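Local atomic coordinates of serine protease (Arthrobacter nicotinovorans, PDB entry 3WY8), a protein that probably hydrolyses peptide bonds as a secreted trypsin-like serine protease with keratinolytic activity, the chain here being its protease domain. Residues Val208-Ser211 with Thr212-Ala216; Gly103-Leu106 with Ala107-Val110; Gly87-Gln90 with Tyr91-Ala94. One frame throughout, in Å; residues are numbered along the deposited sequence.

Contact 1 of 3, residues Val208-Ser211 with Thr212-Ala216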
loop_
_atom_site.group_PDB
_atom_site.type_symbol
_atom_site.label_atom_id
_atom_site.label_comp_id
_atom_site.label_asym_id
_atom_site.label_seq_id
_atom_site.Cartn_x
_atom_site.Cartn_y
_atom_site.Cartn_z
ATOM N N VAL A 208 -14.144 2.011 -8.680
ATOM C CA VAL A 208 -14.113 0.617 -8.216
ATOM C C VAL A 208 -13.337 0.513 -6.898
ATOM O O VAL A 208 -13.826 -0.050 -5.913
ATOM C CB VAL A 208 -13.533 -0.333 -9.292
ATOM C CG1 VAL A 208 -13.359 -1.747 -8.744
ATOM C CG2 VAL A 208 -14.436 -0.351 -10.540
ATOM N N ILE A 209 -12.135 1.089 -6.880
ATOM C CA ILE A 209 -11.308 1.090 -5.677
ATOM C C ILE A 209 -11.969 1.923 -4.561
ATOM O O ILE A 209 -11.925 1.542 -3.386
ATOM C CB ILE A 209 -9.852 1.520 -6.007
ATOM C CG1 ILE A 209 -9.191 0.434 -6.870
ATOM C CG2 ILE A 209 -9.051 1.785 -4.734
ATOM C CD1 ILE A 209 -7.836 0.816 -7.503
ATOM N N GLN A 210 -12.608 3.030 -4.939
ATOM C CA GLN A 210 -13.362 3.850 -3.989
ATOM C C GLN A 210 -14.456 3.042 -3.290
ATOM O O GLN A 210 -14.628 3.144 -2.077
ATOM C CB GLN A 210 -13.981 5.060 -4.688
ATOM C CG GLN A 210 -14.729 5.992 -3.750
ATOM C CD GLN A 210 -15.298 7.196 -4.462
ATOM O OE1 GLN A 210 -15.676 7.119 -5.628
ATOM N NE2 GLN A 210 -15.357 8.321 -3.759
ATOM N N SER A 211 -15.193 2.247 -4.062
ATOM C CA SER A 211 -16.252 1.402 -3.502
ATOM C C SER A 211 -15.709 0.381 -2.498
ATOM O O SER A 211 -16.346 0.107 -1.471
ATOM C CB SER A 211 -17.035 0.707 -4.617
ATOM O OG SER A 211 -17.856 1.640 -5.301
ATOM N N THR A 212 -14.530 -0.169 -2.789
ATOM C CA THR A 212 -13.868 -1.099 -1.873
ATOM C C THR A 212 -13.458 -0.380 -0.595
ATOM O O THR A 212 -13.652 -0.900 0.502
ATOM C CB THR A 212 -12.645 -1.786 -2.530
ATOM O OG1 THR A 212 -13.057 -2.427 -3.744
ATOM C CG2 THR A 212 -12.055 -2.838 -1.604
ATOM N N TYR A 213 -12.902 0.821 -0.741
ATOM C CA TYR A 213 -12.552 1.644 0.411
ATOM C C TYR A 213 -13.783 1.914 1.288
ATOM O O TYR A 213 -13.721 1.778 2.514
ATOM C CB TYR A 213 -11.893 2.959 -0.029
ATOM C CG TYR A 213 -11.893 4.005 1.058
ATOM C CD1 TYR A 213 -10.979 3.945 2.109
ATOM C CD2 TYR A 213 -12.830 5.038 1.053
ATOM C CE1 TYR A 213 -10.990 4.896 3.122
ATOM C CE2 TYR A 213 -12.853 5.992 2.062
ATOM C CZ TYR A 213 -11.929 5.916 3.093
ATOM O OH TYR A 213 -11.950 6.862 4.093
ATOM N N ASN A 214 -14.893 2.281 0.646
ATOM C CA ASN A 214 -16.130 2.634 1.348
ATOM C C ASN A 214 -16.642 1.511 2.244
ATOM O O ASN A 214 -16.996 1.753 3.402
ATOM C CB ASN A 214 -17.220 3.052 0.355
ATOM C CG ASN A 214 -16.979 4.432 -0.247
ATOM O OD1 ASN A 214 -16.268 5.265 0.319
ATOM N ND2 ASN A 214 -17.586 4.678 -1.401
ATOM N N THR A 215 -16.662 0.288 1.718
ATOM C CA THR A 215 -17.089 -0.870 2.516
ATOM C C THR A 215 -16.093 -1.200 3.639
ATOM O O THR A 215 -16.493 -1.451 4.778
ATOM C CB THR A 215 -17.458 -2.112 1.639
ATOM O OG1 THR A 215 -18.016 -3.139 2.467
ATOM C CG2 THR A 215 -16.253 -2.672 0.881
ATOM N N ALA A 216 -14.799 -1.163 3.325
ATOM C CA ALA A 216 -13.766 -1.436 4.322
ATOM C C ALA A 216 -13.816 -0.431 5.471
ATOM O O ALA A 216 -13.768 -0.814 6.637
ATOM C CB ALA A 216 -12.386 -1.437 3.676
HETATM O O HOH W 1 -15.061 7.933 -0.680
HETATM O O HOH W 2 -19.552 2.758 -2.674
#

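Contact 2 of 3, residues Gly103-Leu106 with Ala107-Val110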
loop_
_atom_site.group_PDB
_atom_site.type_symbol
_atom_site.label_atom_id
_atom_site.label_comp_id
_atom_site.label_asym_id
_atom_site.label_seq_id
_atom_site.Cartn_x
_atom_site.Cartn_y
_atom_site.Cartn_z
ATOM N N GLY A 103 -6.836 -2.541 23.480
ATOM C CA GLY A 103 -8.063 -1.758 23.596
ATOM C C GLY A 103 -8.097 -0.489 22.765
ATOM O O GLY A 103 -9.031 0.304 22.892
ATOM N N GLN A 104 -7.091 -0.298 21.908
ATOM C CA GLN A 104 -6.951 0.930 21.127
ATOM C C GLN A 104 -7.142 0.693 19.633
ATOM O O GLN A 104 -6.750 -0.349 19.113
ATOM C CB GLN A 104 -5.573 1.548 21.352
ATOM C CG GLN A 104 -5.340 2.146 22.733
ATOM C CD GLN A 104 -3.992 2.832 22.835
ATOM O OE1 GLN A 104 -2.948 2.178 22.901
ATOM N NE2 GLN A 104 -4.006 4.160 22.848
ATOM N N LYS A 105 -7.736 1.672 18.951
ATOM C CA LYS A 105 -7.882 1.644 17.492
ATOM C C LYS A 105 -6.639 2.232 16.817
ATOM O O LYS A 105 -6.059 3.201 17.306
ATOM C CB LYS A 105 -9.145 2.403 17.061
ATOM C CG LYS A 105 -10.453 1.651 17.370
ATOM C CD LYS A 105 -11.675 2.565 17.344
ATOM C CE LYS A 105 -11.951 3.177 18.715
ATOM N NZ LYS A 105 -13.229 3.953 18.750
ATOM N N LEU A 106 -6.237 1.641 15.693
ATOM C CA LEU A 106 -4.981 2.004 15.025
ATOM C C LEU A 106 -4.791 3.509 14.807
ATOM O O LEU A 106 -3.737 4.061 15.144
ATOM C CB LEU A 106 -4.832 1.240 13.702
ATOM C CG LEU A 106 -3.595 1.535 12.843
ATOM C CD1 LEU A 106 -2.305 1.095 13.528
ATOM C CD2 LEU A 106 -3.728 0.859 11.505
ATOM N N ALA A 107 -5.808 4.160 14.246
ATOM C CA ALA A 107 -5.722 5.581 13.909
ATOM C C ALA A 107 -5.619 6.479 15.140
ATOM O O ALA A 107 -5.085 7.587 15.060
ATOM C CB ALA A 107 -6.901 5.995 13.032
ATOM N N ASP A 108 -6.119 5.996 16.276
ATOM C CA ASP A 108 -5.987 6.723 17.536
ATOM C C ASP A 108 -4.551 6.701 18.053
ATOM O O ASP A 108 -4.136 7.607 18.782
ATOM C CB ASP A 108 -6.945 6.171 18.594
ATOM C CG ASP A 108 -8.381 6.651 18.398
ATOM O OD1 ASP A 108 -8.588 7.761 17.856
ATOM O OD2 ASP A 108 -9.307 5.917 18.802
ATOM N N VAL A 109 -3.799 5.674 17.657
ATOM C CA VAL A 109 -2.404 5.514 18.069
ATOM C C VAL A 109 -1.434 6.174 17.084
ATOM O O VAL A 109 -0.509 6.875 17.501
ATOM C CB VAL A 109 -2.037 4.019 18.283
ATOM C CG1 VAL A 109 -0.591 3.863 18.790
ATOM C CG2 VAL A 109 -3.009 3.366 19.251
ATOM N N VAL A 110 -1.650 5.962 15.785
ATOM C CA VAL A 110 -0.675 6.411 14.774
ATOM C C VAL A 110 -1.182 7.470 13.787
ATOM O O VAL A 110 -0.440 7.907 12.904
ATOM C CB VAL A 110 -0.064 5.215 13.986
ATOM C CG1 VAL A 110 0.556 4.206 14.936
ATOM C CG2 VAL A 110 -1.111 4.545 13.095
HETATM O O HOH W 3 -8.749 3.946 20.482
#

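Contact 3 of 3, residues Gly87-Gln90 with Tyr91-Ala94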
loop_
_atom_site.group_PDB
_atom_site.type_symbol
_atom_site.label_atom_id
_atom_site.label_comp_id
_atom_site.label_asym_id
_atom_site.label_seq_id
_atom_site.Cartn_x
_atom_site.Cartn_y
_atom_site.Cartn_z
ATOM N N GLY A 87 -7.817 -11.237 -10.692
ATOM C CA GLY A 87 -6.427 -10.774 -10.619
ATOM C C GLY A 87 -6.099 -9.643 -11.580
ATOM O O GLY A 87 -4.977 -9.550 -12.092
ATOM N N ASN A 88 -7.079 -8.776 -11.822
ATOM C CA ASN A 88 -6.921 -7.675 -12.769
ATOM C C ASN A 88 -6.034 -6.573 -12.187
ATOM O O ASN A 88 -6.422 -5.909 -11.221
ATOM C CB ASN A 88 -8.294 -7.114 -13.160
ATOM C CG ASN A 88 -8.224 -6.123 -14.306
ATOM O OD1 ASN A 88 -7.177 -5.534 -14.581
ATOM N ND2 ASN A 88 -9.356 -5.923 -14.979
ATOM N N MET A 89 -4.854 -6.380 -12.786
ATOM C CA MET A 89 -3.875 -5.394 -12.298
ATOM C C MET A 89 -4.393 -3.955 -12.281
ATOM O O MET A 89 -3.868 -3.119 -11.542
ATOM C CB MET A 89 -2.552 -5.470 -13.082
ATOM C CG MET A 89 -1.743 -6.748 -12.854
ATOM S SD MET A 89 -1.245 -7.033 -11.142
ATOM C CE MET A 89 -0.030 -5.738 -10.906
ATOM N N GLN A 90 -5.421 -3.662 -13.080
ATOM C CA GLN A 90 -6.026 -2.329 -13.071
ATOM C C GLN A 90 -6.551 -1.961 -11.688
ATOM O O GLN A 90 -6.585 -0.781 -11.317
ATOM C CB GLN A 90 -7.165 -2.222 -14.093
ATOM C CG GLN A 90 -7.949 -0.918 -13.975
ATOM C CD GLN A 90 -8.751 -0.567 -15.209
ATOM O OE1 GLN A 90 -8.756 -1.299 -16.202
ATOM N NE2 GLN A 90 -9.440 0.570 -15.152
ATOM N N TYR A 91 -6.955 -2.980 -10.935
ATOM C CA TYR A 91 -7.604 -2.780 -9.649
ATOM C C TYR A 91 -6.796 -3.378 -8.494
ATOM O O TYR A 91 -7.363 -3.899 -7.532
ATOM C CB TYR A 91 -9.030 -3.353 -9.694
ATOM C CG TYR A 91 -9.860 -2.835 -10.854
ATOM C CD1 TYR A 91 -10.446 -1.573 -10.807
ATOM C CD2 TYR A 91 -10.051 -3.609 -12.000
ATOM C CE1 TYR A 91 -11.209 -1.090 -11.874
ATOM C CE2 TYR A 91 -10.821 -3.139 -13.068
ATOM C CZ TYR A 91 -11.394 -1.882 -12.996
ATOM O OH TYR A 91 -12.154 -1.411 -14.047
ATOM N N ASP A 92 -5.468 -3.276 -8.586
ATOM C CA ASP A 92 -4.573 -3.817 -7.562
ATOM C C ASP A 92 -4.449 -2.867 -6.367
ATOM O O ASP A 92 -3.406 -2.255 -6.139
ATOM C CB ASP A 92 -3.194 -4.146 -8.163
ATOM C CG ASP A 92 -2.302 -4.932 -7.208
ATOM O OD1 ASP A 92 -2.823 -5.506 -6.226
ATOM O OD2 ASP A 92 -1.072 -4.979 -7.452
ATOM N N THR A 93 -5.540 -2.740 -5.620
ATOM C CA THR A 93 -5.545 -2.025 -4.352
ATOM C C THR A 93 -6.543 -2.727 -3.455
ATOM O O THR A 93 -7.554 -3.247 -3.929
ATOM C CB THR A 93 -5.928 -0.534 -4.515
ATOM O OG1 THR A 93 -4.922 0.136 -5.282
ATOM C CG2 THR A 93 -6.045 0.166 -3.162
ATOM N N ALA A 94 -6.241 -2.754 -2.164
ATOM C CA ALA A 94 -7.126 -3.360 -1.188
ATOM C C ALA A 94 -6.960 -2.688 0.165
ATOM O O ALA A 94 -6.029 -1.911 0.379
ATOM C CB ALA A 94 -6.857 -4.856 -1.092
#

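Contact 1 of 3, residues Val208-Ser211 with Thr212-Ala216
With CG of Q210 trans to its backbone N (chi1 -177°) and CG of N214 trans to its own carbonyl carbon (chi1 -74°), the two side chains, one helical turn apart, lean over the same face of helix 207-218. Their closest approach is modest: Q210 CG stands 3.9 Å from N214 ND2, and the amide planes are turned 37° from each other. The link is made by solvent instead. One water accepts from Q210 NE2 at 3.1 Å and donates to N214 OD1, while a second accepts from N214 ND2 at 3.0 Å and has a weak, longer bond to OG of S211. The oxygen end of the Q210 amide is taken by N118, and S211 OG also reaches back to the carbonyl of T207.

Beneath these groups the backbone is regular alpha-helix, as four consecutive i to i+4 bonds demonstrate. The shortest are Y213 N to I209 O and N214 N to Q210 O, both 2.9 Å. One residue further on, T215 N bonds to S211 O at 3.2 Å. The face bearing I209, T212 and A216 packs on F95 of strand 94-98, and Y213 hydrogen-bonds through OH to the carbonyl of T31 while its ring meets F95 edge-to-face. This is an amphipathic C-terminal helix, as chymotrypsin-fold proteases have. The chemistry implies a division of labour: apolar groups fix the helix to the barrel, whereas the amides of Q210 and N214 are joined through water.

Contact 2 of 3, residues Gly103-Leu106 with Ala107-Val110
L106 overlaps V110 one turn further on, its CD1 lying 3.7 Å from V110 CG2 where the two side chains meet at a slant. The arrangement is a short surface helix, 106-110, together with its N-cap residue K105. CG of L106 lies trans to the backbone N (chi1 178°), which sets the branch against F58 and P60 of strand 55-60 and W72 of strand 72-78, so the apolar face of the helix rests on the barrel.

The backbone evidence for a tight single turn is that L106 O accepts twice. V110 N approaches it at 2.9 Å and nearly in line with the carbonyl bond, while V109 N, at 3.0 Å, stands well above the carbonyl plane. Bonds to K105 O from D108 N and V109 N are both weak.

On the outer side Q104 crosses V109 at about a right angle, and V109 CG2 sits 3.8 Å from Q104 CD, a van der Waals contact in which the methyl lies equally near CB and the other amide atoms. K105 and D108 extend alongside each other, yet K105 NZ is 4.4 Å from D108 OD2, too far for a salt bridge. The aspartate's charge is matched elsewhere, OD1 forming a salt bridge with K35, whose backbone also bonds to A107. Solvent links the N-cap residue to the helix: one water accepts from K105 N at 2.9 Å and donates to D108 OD2 at 2.6 Å.

Contact 3 of 3, residues Gly87-Gln90 with Tyr91-Ala94
Q90 lies flat along the ring of Y91, and this stack is the tightly packed part of the contact. CG of Q90 sits over the centre of the ring, 3.7 Å from the centroid and close to its normal, a clear CH-pi contact. The extended chain then carries the amide on above the phenol end, its plane only 6° from that of the ring, with NE2 3.5 Å from Y91 OH. The ring is turned to meet it because CG of Y91 lies anti to the carbonyl carbon (chi1 -53°). N88 approaches differently: its amide stands nearly upright to the ring, 80° between planes, and ND2 meets the edge 3.7 Å from CE2.

N88 also begins the turn. Its OD1 accepts from Q90 N at 3.0 Å, an Asx turn, and its backbone O accepts from Y91 N at the same length. The looser side is that of M89: D92 N is 3.4 Å from M89 O, a long, weak bond, and the methionine folds back to bring CE within 3.7 Å of D92 OD2 without any polar link. Were Y91 an alanine, CG and the amide of Q90 would probably lose the surface they lie on and be free to turn, and a gap would open beside V208.

D92, the centre of an inverse gamma turn, has OD2 bonded to H43 ND1 and S190 OG, consistent with the aspartate of a Ser-His-Asp triad. The turn thus sits between helix 81-84, where W83 touches M89 and D92, and helix 207-218, where V208 meets Y91, just ahead of barrel strand 94-98.

Overall arrangement
Contacts 1 and 3 are direct neighbours, their centres 12 Å apart. V208 CB packs 3.6 Å from Y91 CE1, and I209 CD1 lies 3.7 Å from T93 OG1, so the C-terminal helix backs the turn that carries D92 of the probable catalytic triad, completed by H43 and S171. I209 comes near that triad without touching it. Contact 2 is remote: its centre is 28 Å from that of contact 3, on the opposite side of the chain's centre, and 21 Å from that of contact 1, with nearest atoms about 10 Å away. Strand 94-98 leads from contact 3 toward the loop of contact 2, whose helix packs on the barrel strands far from the probable active site.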